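Local coordinates for putative exported protein (PDB 2PFY) that binds pyroglutamic acid as the extracytoplasmic solute receptor of what is probably a tripartite ATP-independent periplasmic (TRAP) transporter, at residues A[141-146]-A[175-180]; A[135-140]-A[154-159]; A[125-130]-A[196-201]. All blocks are in the same frame, centred on the assembly; numbering follows the deposited sequence.

Contact 1: A[141-146]-A[175-180]. With PCA (pyroglutamic acid), chain E.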
loop_
_atom_site.group_PDB
_atom_site.type_symbol
_atom_site.label_atom_id
_atom_site.label_comp_id
_atom_site.label_asym_id
_atom_site.label_seq_id
_atom_site.Cartn_x
_atom_site.Cartn_y
_atom_site.Cartn_z
ATOM N N ARG A 141 21.237 -4.857 4.559
ATOM C CA ARG A 141 20.235 -4.152 5.384
ATOM C C ARG A 141 19.159 -3.680 4.426
ATOM O O ARG A 141 19.366 -2.767 3.643
ATOM C CB ARG A 141 20.858 -2.964 6.113
ATOM C CG ARG A 141 22.008 -3.378 7.063
ATOM C CD ARG A 141 22.792 -2.148 7.562
ATOM N NE ARG A 141 23.723 -2.502 8.640
ATOM C CZ ARG A 141 24.373 -1.621 9.398
ATOM N NH1 ARG A 141 24.181 -0.325 9.224
ATOM N NH2 ARG A 141 25.213 -2.041 10.337
ATOM N N PHE A 142 18.042 -4.377 4.438
ATOM C CA PHE A 142 17.073 -4.212 3.376
ATOM C C PHE A 142 15.793 -3.667 4.020
ATOM O O PHE A 142 15.270 -4.243 4.981
ATOM C CB PHE A 142 16.851 -5.556 2.683
ATOM C CG PHE A 142 16.058 -5.465 1.394
ATOM C CD1 PHE A 142 16.706 -5.516 0.156
ATOM C CD2 PHE A 142 14.653 -5.327 1.423
ATOM C CE1 PHE A 142 15.970 -5.452 -1.031
ATOM C CE2 PHE A 142 13.903 -5.234 0.231
ATOM C CZ PHE A 142 14.555 -5.298 -0.992
ATOM N N ARG A 143 15.310 -2.541 3.516
ATOM C CA ARG A 143 14.094 -1.931 4.066
ATOM C C ARG A 143 12.884 -2.847 3.981
ATOM O O ARG A 143 12.585 -3.399 2.913
ATOM C CB ARG A 143 13.758 -0.629 3.328
ATOM C CG ARG A 143 12.464 0.041 3.856
ATOM C CD ARG A 143 12.022 1.183 3.012
ATOM N NE ARG A 143 10.752 1.692 3.545
ATOM C CZ ARG A 143 9.675 1.949 2.811
ATOM N NH1 ARG A 143 9.740 1.832 1.489
ATOM N NH2 ARG A 143 8.544 2.382 3.402
ATOM N N ALA A 144 12.173 -2.997 5.098
ATOM C CA ALA A 144 10.840 -3.619 5.100
ATOM C C ALA A 144 9.835 -2.553 5.542
ATOM O O ALA A 144 10.218 -1.607 6.202
ATOM C CB ALA A 144 10.786 -4.800 6.085
ATOM N N TYR A 145 8.560 -2.695 5.170
ATOM C CA TYR A 145 7.579 -1.661 5.530
ATOM C C TYR A 145 6.268 -2.218 6.064
ATOM O O TYR A 145 5.290 -1.479 6.256
ATOM C CB TYR A 145 7.346 -0.672 4.375
ATOM C CG TYR A 145 6.836 -1.261 3.085
ATOM C CD1 TYR A 145 5.564 -1.840 3.008
ATOM C CD2 TYR A 145 7.610 -1.201 1.914
ATOM C CE1 TYR A 145 5.096 -2.361 1.838
ATOM C CE2 TYR A 145 7.146 -1.740 0.720
ATOM C CZ TYR A 145 5.889 -2.325 0.686
ATOM O OH TYR A 145 5.370 -2.860 -0.464
ATOM N N SER A 146 6.268 -3.526 6.302
ATOM C CA SER A 146 5.080 -4.281 6.718
ATOM C C SER A 146 5.572 -5.641 7.248
ATOM O O SER A 146 6.747 -6.007 7.043
ATOM C CB SER A 146 4.121 -4.458 5.531
ATOM O OG SER A 146 4.711 -5.260 4.509
ATOM N N GLY A 175 22.900 5.069 6.788
ATOM C CA GLY A 175 23.302 3.687 6.551
ATOM C C GLY A 175 22.470 2.648 7.262
ATOM O O GLY A 175 22.871 1.489 7.372
ATOM N N VAL A 176 21.296 3.034 7.739
ATOM C CA VAL A 176 20.430 2.088 8.392
ATOM C C VAL A 176 19.933 1.096 7.373
ATOM O O VAL A 176 19.729 -0.067 7.694
ATOM C CB VAL A 176 19.241 2.793 9.147
ATOM C CG1 VAL A 176 18.102 1.797 9.467
ATOM C CG2 VAL A 176 19.766 3.468 10.431
ATOM N N ILE A 177 19.745 1.544 6.134
ATOM C CA ILE A 177 19.332 0.633 5.079
ATOM C C ILE A 177 20.197 0.878 3.843
ATOM O O ILE A 177 20.682 1.979 3.628
ATOM C CB ILE A 177 17.808 0.732 4.740
ATOM C CG1 ILE A 177 17.424 2.165 4.327
ATOM C CG2 ILE A 177 16.947 0.164 5.919
ATOM C CD1 ILE A 177 15.968 2.336 3.782
ATOM N N ASP A 178 20.355 -0.151 3.016
ATOM C CA ASP A 178 21.183 -0.026 1.814
ATOM C C ASP A 178 20.434 -0.393 0.536
ATOM O O ASP A 178 20.956 -0.167 -0.558
ATOM C CB ASP A 178 22.419 -0.915 1.931
ATOM C CG ASP A 178 23.404 -0.436 2.989
ATOM O OD1 ASP A 178 23.978 0.657 2.868
ATOM O OD2 ASP A 178 23.619 -1.182 3.954
ATOM N N ALA A 179 19.234 -0.962 0.673
ATOM C CA ALA A 179 18.397 -1.404 -0.457
ATOM C C ALA A 179 16.912 -1.419 -0.047
ATOM O O ALA A 179 16.580 -1.485 1.139
ATOM C CB ALA A 179 18.815 -2.827 -0.942
HETATM N N MSE A 180 16.005 -1.373 -1.011
HETATM C CA MSE A 180 14.590 -1.424 -0.614
HETATM C C MSE A 180 13.733 -1.981 -1.727
HETATM O O MSE A 180 14.203 -2.198 -2.874
HETATM C CB MSE A 180 14.120 -0.021 -0.182
HETATM C CG MSE A 180 14.215 1.003 -1.269
HETATM SE SE MSE A 180 13.243 2.587 -0.748
HETATM C CE MSE A 180 13.555 3.711 -2.440
HETATM N N PCA E . 5.121 2.643 -1.256
HETATM C CA PCA E . 4.803 2.340 0.159
HETATM C CB PCA E . 4.138 0.988 0.250
HETATM C CG PCA E . 4.128 0.433 -1.143
HETATM C CD PCA E . 4.712 1.505 -2.003
HETATM O OE PCA E . 4.787 1.442 -3.225
HETATM C C PCA E . 6.067 2.358 0.997
HETATM O O PCA E . 6.068 2.377 2.233
HETATM O OXT PCA E . 7.137 2.355 0.417
#
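Arg143 and Met180 lie against each other through their CB atoms, 3.6 Å apart, where strand 141-144 leads to the pyroglutamic acid. With CG anti to the backbone N (chi1 179°) and the chain extended as far as NE, Arg143 runs straight to the ligand carboxylate. There NH2 donates to O of the pyroglutamic acid at 2.7 Å and NH1 to OXT at 2.9 Å, a two-pronged grip at the edge of the guanidinium. Such an arginine clamp is characteristic of DctP-type TRAP receptors, and Arg48, Thr165, Thr182, Ser183 and Thr186 also bond to the ligand. The ring of Tyr145 packs one face on the ligand's CB, while its CD2 lies over a face of the same guanidinium. Behind this first shell, Arg143 NE is held by Val163 O, which should fix the rotation of the group, and Ile177 lies alongside, its CD1 3.7 Å from CB of Arg143.

Backbone bonds position the arginine: its N donates to Ala179 O at 2.9 Å and 171°, beside the single bridge of Phe142 with Ala179. Arg141 O takes Asp178 N at 2.9 Å, with a weak second bond from Ala179 N. The Phe142 ring turns one face to Ala179 O and Met180 CA. Farther out, Arg141 NH1 donates to O of Gly175, the Schellman glycine ending helix 168-173; the oxygen lies in the guanidinium plane but the donor above the carbonyl plane. Strand 141-144 thus lies between the 175-180 loop and its parallel neighbour 159-162, with helix 168-173 packed on Arg143, Ile177 and Met180.

Contact 2: A[135-140]-A[154-159]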
loop_
_atom_site.group_PDB
_atom_site.type_symbol
_atom_site.label_atom_id
_atom_site.label_comp_id
_atom_site.label_asym_id
_atom_site.label_seq_id
_atom_site.Cartn_x
_atom_site.Cartn_y
_atom_site.Cartn_z
ATOM N N ALA A 135 21.800 -13.813 -3.867
ATOM C CA ALA A 135 23.136 -13.795 -3.273
ATOM C C ALA A 135 23.705 -12.383 -3.125
ATOM O O ALA A 135 24.435 -12.097 -2.175
ATOM C CB ALA A 135 24.125 -14.700 -4.090
ATOM N N ASP A 136 23.374 -11.510 -4.076
ATOM C CA ASP A 136 23.839 -10.123 -4.067
ATOM C C ASP A 136 23.277 -9.342 -2.858
ATOM O O ASP A 136 23.890 -8.363 -2.382
ATOM C CB ASP A 136 23.517 -9.451 -5.431
ATOM C CG ASP A 136 24.364 -10.009 -6.555
ATOM O OD1 ASP A 136 25.544 -10.353 -6.268
ATOM O OD2 ASP A 136 23.877 -10.115 -7.710
ATOM N N LEU A 137 22.164 -9.839 -2.326
ATOM C CA LEU A 137 21.475 -9.197 -1.220
ATOM C C LEU A 137 21.688 -9.896 0.136
ATOM O O LEU A 137 21.122 -9.501 1.153
ATOM C CB LEU A 137 19.979 -9.023 -1.568
ATOM C CG LEU A 137 19.715 -8.029 -2.709
ATOM C CD1 LEU A 137 18.294 -8.225 -3.280
ATOM C CD2 LEU A 137 19.937 -6.573 -2.251
ATOM N N LYS A 138 22.550 -10.915 0.154
ATOM C CA LYS A 138 22.786 -11.682 1.372
ATOM C C LYS A 138 23.410 -10.781 2.423
ATOM O O LYS A 138 24.449 -10.155 2.171
ATOM C CB LYS A 138 23.700 -12.904 1.093
ATOM C CG LYS A 138 24.006 -13.700 2.342
ATOM C CD LYS A 138 22.844 -14.558 2.765
ATOM C CE LYS A 138 23.201 -15.249 4.052
ATOM N NZ LYS A 138 22.016 -15.819 4.664
ATOM N N GLY A 139 22.762 -10.690 3.588
ATOM C CA GLY A 139 23.236 -9.836 4.668
ATOM C C GLY A 139 23.041 -8.334 4.462
ATOM O O GLY A 139 23.429 -7.535 5.318
ATOM N N THR A 140 22.456 -7.948 3.327
ATOM C CA THR A 140 22.128 -6.550 3.050
ATOM C C THR A 140 21.033 -6.054 4.008
ATOM O O THR A 140 20.058 -6.766 4.257
ATOM C CB THR A 140 21.726 -6.367 1.547
ATOM O OG1 THR A 140 22.888 -6.589 0.727
ATOM C CG2 THR A 140 21.225 -4.962 1.258
ATOM N N ALA A 154 13.542 -11.542 4.878
ATOM C CA ALA A 154 14.248 -12.581 5.626
ATOM C C ALA A 154 14.455 -13.806 4.720
ATOM O O ALA A 154 15.570 -14.339 4.628
ATOM C CB ALA A 154 13.486 -12.952 6.881
ATOM N N LEU A 155 13.401 -14.198 4.007
ATOM C CA LEU A 155 13.478 -15.284 3.034
ATOM C C LEU A 155 14.445 -15.029 1.876
ATOM O O LEU A 155 14.964 -15.980 1.266
ATOM C CB LEU A 155 12.095 -15.604 2.498
ATOM C CG LEU A 155 11.085 -16.146 3.513
ATOM C CD1 LEU A 155 9.739 -16.241 2.842
ATOM C CD2 LEU A 155 11.535 -17.494 4.088
HETATM N N MSE A 156 14.674 -13.756 1.569
HETATM C CA MSE A 156 15.643 -13.375 0.546
HETATM C C MSE A 156 17.095 -13.536 1.036
HETATM O O MSE A 156 18.029 -13.490 0.236
HETATM C CB MSE A 156 15.410 -11.922 0.101
HETATM C CG MSE A 156 14.207 -11.701 -0.786
HETATM SE SE MSE A 156 13.755 -9.792 -0.908
HETATM C CE MSE A 156 15.424 -8.921 -1.379
ATOM N N GLY A 157 17.272 -13.709 2.350
ATOM C CA GLY A 157 18.594 -13.754 2.968
ATOM C C GLY A 157 19.114 -12.392 3.368
ATOM O O GLY A 157 20.291 -12.252 3.733
ATOM N N ALA A 158 18.246 -11.371 3.288
ATOM C CA ALA A 158 18.628 -10.011 3.649
ATOM C C ALA A 158 18.307 -9.791 5.118
ATOM O O ALA A 158 17.690 -10.650 5.737
ATOM C CB ALA A 158 17.876 -8.995 2.765
ATOM N N VAL A 159 18.723 -8.659 5.676
ATOM C CA VAL A 159 18.415 -8.365 7.077
ATOM C C VAL A 159 17.296 -7.294 7.079
ATOM O O VAL A 159 17.542 -6.134 6.785
ATOM C CB VAL A 159 19.666 -7.929 7.872
ATOM C CG1 VAL A 159 19.301 -7.529 9.308
ATOM C CG2 VAL A 159 20.753 -9.079 7.868
#
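Leu137 and Met156, a selenomethionine, meet through their terminal methyls, CD1 of the leucine lying 3.5 Å from CE of the other. Met156 makes this approach by a bend at its last torsion (chi3 51°), which turns CE out of the line of an otherwise extended chain. Leu137 comes in across it at a slant. This is the buried side of the contact, extended by Leu134, by Phe142 and by Ile276 of helix 267-287. Ala158 is buried alongside, its CB set 3.5 Å from Thr140 O and also close to Leu137 O.

The backbones come closer still. Leu137 to Thr140 form a type II beta turn, with Gly139 at the positive phi that glycine favours, and this turn faces the Schellman motif in which Gly157, also at positive phi, leaves helix 147-155. Gly139 N donates to Gly157 O at 2.9 Å, nearly straight at 173°. The next residue of the turn, Thr140, offers its O to Val159 N at 2.7 Å, and 175° makes this bond equally straight. Lys138 CA adds a CA-H...O contact to Gly157 O, and Ala158 CA one to Leu137 O.

Toward solvent the contact thins. Lys138 bends at chi2 and lays CD 3.6 Å from Gly157 O; its ammonium NZ stays 4.1 Å from that oxygen. Val159, also on the exposed side, touches Gly139 only lightly, with CG2 4.0 Å from its carbonyl O.

The chemistry is therefore divided: main-chain amides and carbonyls probably set the alignment of turn and helix end, whereas the side chains contribute apolar contact on the inner side and no charged pair across the contact.

Contact 3: A[125-130]-A[196-201]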
loop_
_atom_site.group_PDB
_atom_site.type_symbol
_atom_site.label_atom_id
_atom_site.label_comp_id
_atom_site.label_asym_id
_atom_site.label_seq_id
_atom_site.Cartn_x
_atom_site.Cartn_y
_atom_site.Cartn_z
ATOM N N ILE A 125 12.760 -3.213 -7.031
ATOM C CA ILE A 125 13.878 -3.287 -6.085
ATOM C C ILE A 125 14.845 -2.157 -6.377
ATOM O O ILE A 125 15.181 -1.937 -7.528
ATOM C CB ILE A 125 14.602 -4.671 -6.192
ATOM C CG1 ILE A 125 13.630 -5.762 -5.734
ATOM C CG2 ILE A 125 15.916 -4.694 -5.313
ATOM C CD1 ILE A 125 13.984 -7.214 -6.117
ATOM N N TYR A 126 15.247 -1.419 -5.336
ATOM C CA TYR A 126 16.202 -0.324 -5.485
ATOM C C TYR A 126 17.478 -0.687 -4.759
ATOM O O TYR A 126 17.436 -1.122 -3.611
ATOM C CB TYR A 126 15.696 0.980 -4.844
ATOM C CG TYR A 126 14.450 1.604 -5.458
ATOM C CD1 TYR A 126 14.538 2.795 -6.183
ATOM C CD2 TYR A 126 13.186 1.037 -5.266
ATOM C CE1 TYR A 126 13.394 3.432 -6.701
ATOM C CE2 TYR A 126 12.022 1.643 -5.813
ATOM C CZ TYR A 126 12.140 2.843 -6.519
ATOM O OH TYR A 126 11.008 3.440 -7.045
ATOM N N THR A 127 18.613 -0.469 -5.399
ATOM C CA THR A 127 19.887 -0.888 -4.804
ATOM C C THR A 127 20.971 0.141 -5.102
ATOM O O THR A 127 20.784 1.027 -5.961
ATOM C CB THR A 127 20.362 -2.279 -5.364
ATOM O OG1 THR A 127 20.678 -2.151 -6.752
ATOM C CG2 THR A 127 19.280 -3.328 -5.217
ATOM N N LYS A 128 22.096 0.020 -4.394
ATOM C CA LYS A 128 23.234 0.909 -4.607
ATOM C C LYS A 128 24.284 0.285 -5.511
ATOM O O LYS A 128 25.175 1.001 -5.962
ATOM C CB LYS A 128 23.873 1.335 -3.289
ATOM C CG LYS A 128 22.925 2.086 -2.384
ATOM C CD LYS A 128 23.395 2.025 -0.964
ATOM C CE LYS A 128 24.026 3.307 -0.567
ATOM N NZ LYS A 128 24.372 3.188 0.874
ATOM N N LYS A 129 24.142 -1.024 -5.773
ATOM C CA LYS A 129 25.073 -1.799 -6.614
ATOM C C LYS A 129 24.262 -2.701 -7.515
ATOM O O LYS A 129 23.135 -3.012 -7.187
ATOM C CB LYS A 129 25.992 -2.690 -5.747
ATOM C CG LYS A 129 27.082 -1.931 -5.022
ATOM C CD LYS A 129 28.407 -2.741 -4.958
ATOM C CE LYS A 129 29.160 -2.697 -6.315
ATOM N NZ LYS A 129 30.525 -3.257 -6.211
ATOM N N PRO A 130 24.835 -3.154 -8.638
ATOM C CA PRO A 130 24.091 -4.105 -9.450
ATOM C C PRO A 130 23.688 -5.373 -8.677
ATOM O O PRO A 130 24.442 -5.866 -7.837
ATOM C CB PRO A 130 25.081 -4.466 -10.569
ATOM C CG PRO A 130 25.984 -3.292 -10.697
ATOM C CD PRO A 130 26.151 -2.828 -9.236
ATOM N N VAL A 196 19.853 6.007 -4.128
ATOM C CA VAL A 196 20.087 4.698 -4.733
ATOM C C VAL A 196 20.392 4.875 -6.210
ATOM O O VAL A 196 20.148 5.954 -6.757
ATOM C CB VAL A 196 18.893 3.711 -4.590
ATOM C CG1 VAL A 196 19.050 2.885 -3.326
ATOM C CG2 VAL A 196 17.498 4.454 -4.690
ATOM N N LYS A 197 20.918 3.828 -6.854
ATOM C CA LYS A 197 21.330 3.936 -8.257
ATOM C C LYS A 197 20.637 3.016 -9.244
ATOM O O LYS A 197 20.527 3.351 -10.423
ATOM C CB LYS A 197 22.850 3.738 -8.386
ATOM C CG LYS A 197 23.623 5.044 -8.368
ATOM C CD LYS A 197 23.550 5.725 -6.986
ATOM C CE LYS A 197 23.324 7.253 -7.122
ATOM N NZ LYS A 197 22.830 7.911 -5.869
ATOM N N TYR A 198 20.230 1.839 -8.794
ATOM C CA TYR A 198 19.614 0.834 -9.683
ATOM C C TYR A 198 18.178 0.573 -9.285
ATOM O O TYR A 198 17.906 0.394 -8.114
ATOM C CB TYR A 198 20.394 -0.497 -9.611
ATOM C CG TYR A 198 21.808 -0.310 -10.087
ATOM C CD1 TYR A 198 22.146 -0.498 -11.428
ATOM C CD2 TYR A 198 22.793 0.129 -9.216
ATOM C CE1 TYR A 198 23.454 -0.280 -11.874
ATOM C CE2 TYR A 198 24.120 0.339 -9.659
ATOM C CZ TYR A 198 24.432 0.139 -10.980
ATOM O OH TYR A 198 25.755 0.351 -11.396
ATOM N N TYR A 199 17.281 0.527 -10.266
ATOM C CA TYR A 199 15.892 0.121 -10.034
ATOM C C TYR A 199 15.608 -1.074 -10.924
ATOM O O TYR A 199 15.898 -1.030 -12.127
ATOM C CB TYR A 199 14.929 1.298 -10.354
ATOM C CG TYR A 199 13.489 0.874 -10.368
ATOM C CD1 TYR A 199 12.787 0.715 -9.167
ATOM C CD2 TYR A 199 12.817 0.607 -11.577
ATOM C CE1 TYR A 199 11.451 0.320 -9.166
ATOM C CE2 TYR A 199 11.483 0.182 -11.573
ATOM C CZ TYR A 199 10.815 0.055 -10.354
ATOM O OH TYR A 199 9.500 -0.370 -10.327
ATOM N N TYR A 200 15.064 -2.142 -10.357
ATOM C CA TYR A 200 14.713 -3.335 -11.110
ATOM C C TYR A 200 13.195 -3.427 -11.075
ATOM O O TYR A 200 12.607 -3.434 -9.981
ATOM C CB TYR A 200 15.373 -4.622 -10.494
ATOM C CG TYR A 200 16.898 -4.533 -10.522
ATOM C CD1 TYR A 200 17.615 -4.915 -11.664
ATOM C CD2 TYR A 200 17.604 -3.967 -9.452
ATOM C CE1 TYR A 200 18.993 -4.760 -11.719
ATOM C CE2 TYR A 200 18.953 -3.810 -9.494
ATOM C CZ TYR A 200 19.652 -4.218 -10.625
ATOM O OH TYR A 200 21.015 -4.051 -10.659
ATOM N N ASP A 201 12.587 -3.503 -12.264
ATOM C CA ASP A 201 11.137 -3.500 -12.453
ATOM C C ASP A 201 10.615 -4.906 -12.110
ATOM O O ASP A 201 10.227 -5.682 -12.988
ATOM C CB ASP A 201 10.827 -3.089 -13.919
ATOM C CG ASP A 201 9.315 -2.893 -14.203
ATOM O OD1 ASP A 201 8.481 -3.082 -13.289
ATOM O OD2 ASP A 201 8.953 -2.535 -15.359
#
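Five backbone hydrogen bonds tie Ile125 and Thr127 to strand 198-201 and its approach. Ile125 exchanges a pair with Tyr200, Tyr200 N to Ile125 O measuring 2.8 Å. Thr127 N donates to Tyr198 O, and Thr127 O accepts both Tyr198 N at 3.0 Å and Lys197 N at 2.9 Å, from opposite faces of the carbonyl plane. This is a classic beta bulge, with Lys197 and Tyr198 both opposite Thr127, in an antiparallel pair at the middle of a four-stranded mixed sheet; strands 180-182 and 261-264 flank it.

Aromatic contacts lie on both faces of the sheet. On one, Tyr199 (CG anti to the backbone N, chi1 170°) leans toward Tyr126 (CG anti to the carbonyl carbon) and turns its edge to that ring's face in a T-shaped stack, centroids 4.9 Å apart and planes at 61°. Val196 CG2 packs on Tyr126 CD1 at 3.7 Å, and Tyr126 OH is hydrogen-bonded to Ser183 O. On the other, Pro130 lies over a face of the Tyr198 ring, with its N 3.7 Å from CE2.

Among the polar side chains, Thr127 OG1 donates to Lys129 O at 2.6 Å while resting at the edge of the Tyr200 ring; Tyr200 OH bonds to Val131 N.

In the fold
Along the chain contact 3 comes first and closes last: segments 125-130 and 196-201 enclose the other two contacts, whose own segments alternate. Their centres lie about 11 Å (contacts 1 and 2), 12 Å (1 and 3) and 14 Å (2 and 3) apart. Contact 1 is the joint. Phe142 N is hydrogen-bonded to Val159 O of contact 2, linking parallel strands 141-144 and 159-162, and Met180 O to Tyr126 N of contact 3, within the four-stranded sheet. Contacts 2 and 3 barely meet. The strand carrying Arg143 is thus tied by backbone bonds to contact 2, and the segment paired with it to contact 3, consistent with one lobe of a periplasmic binding protein.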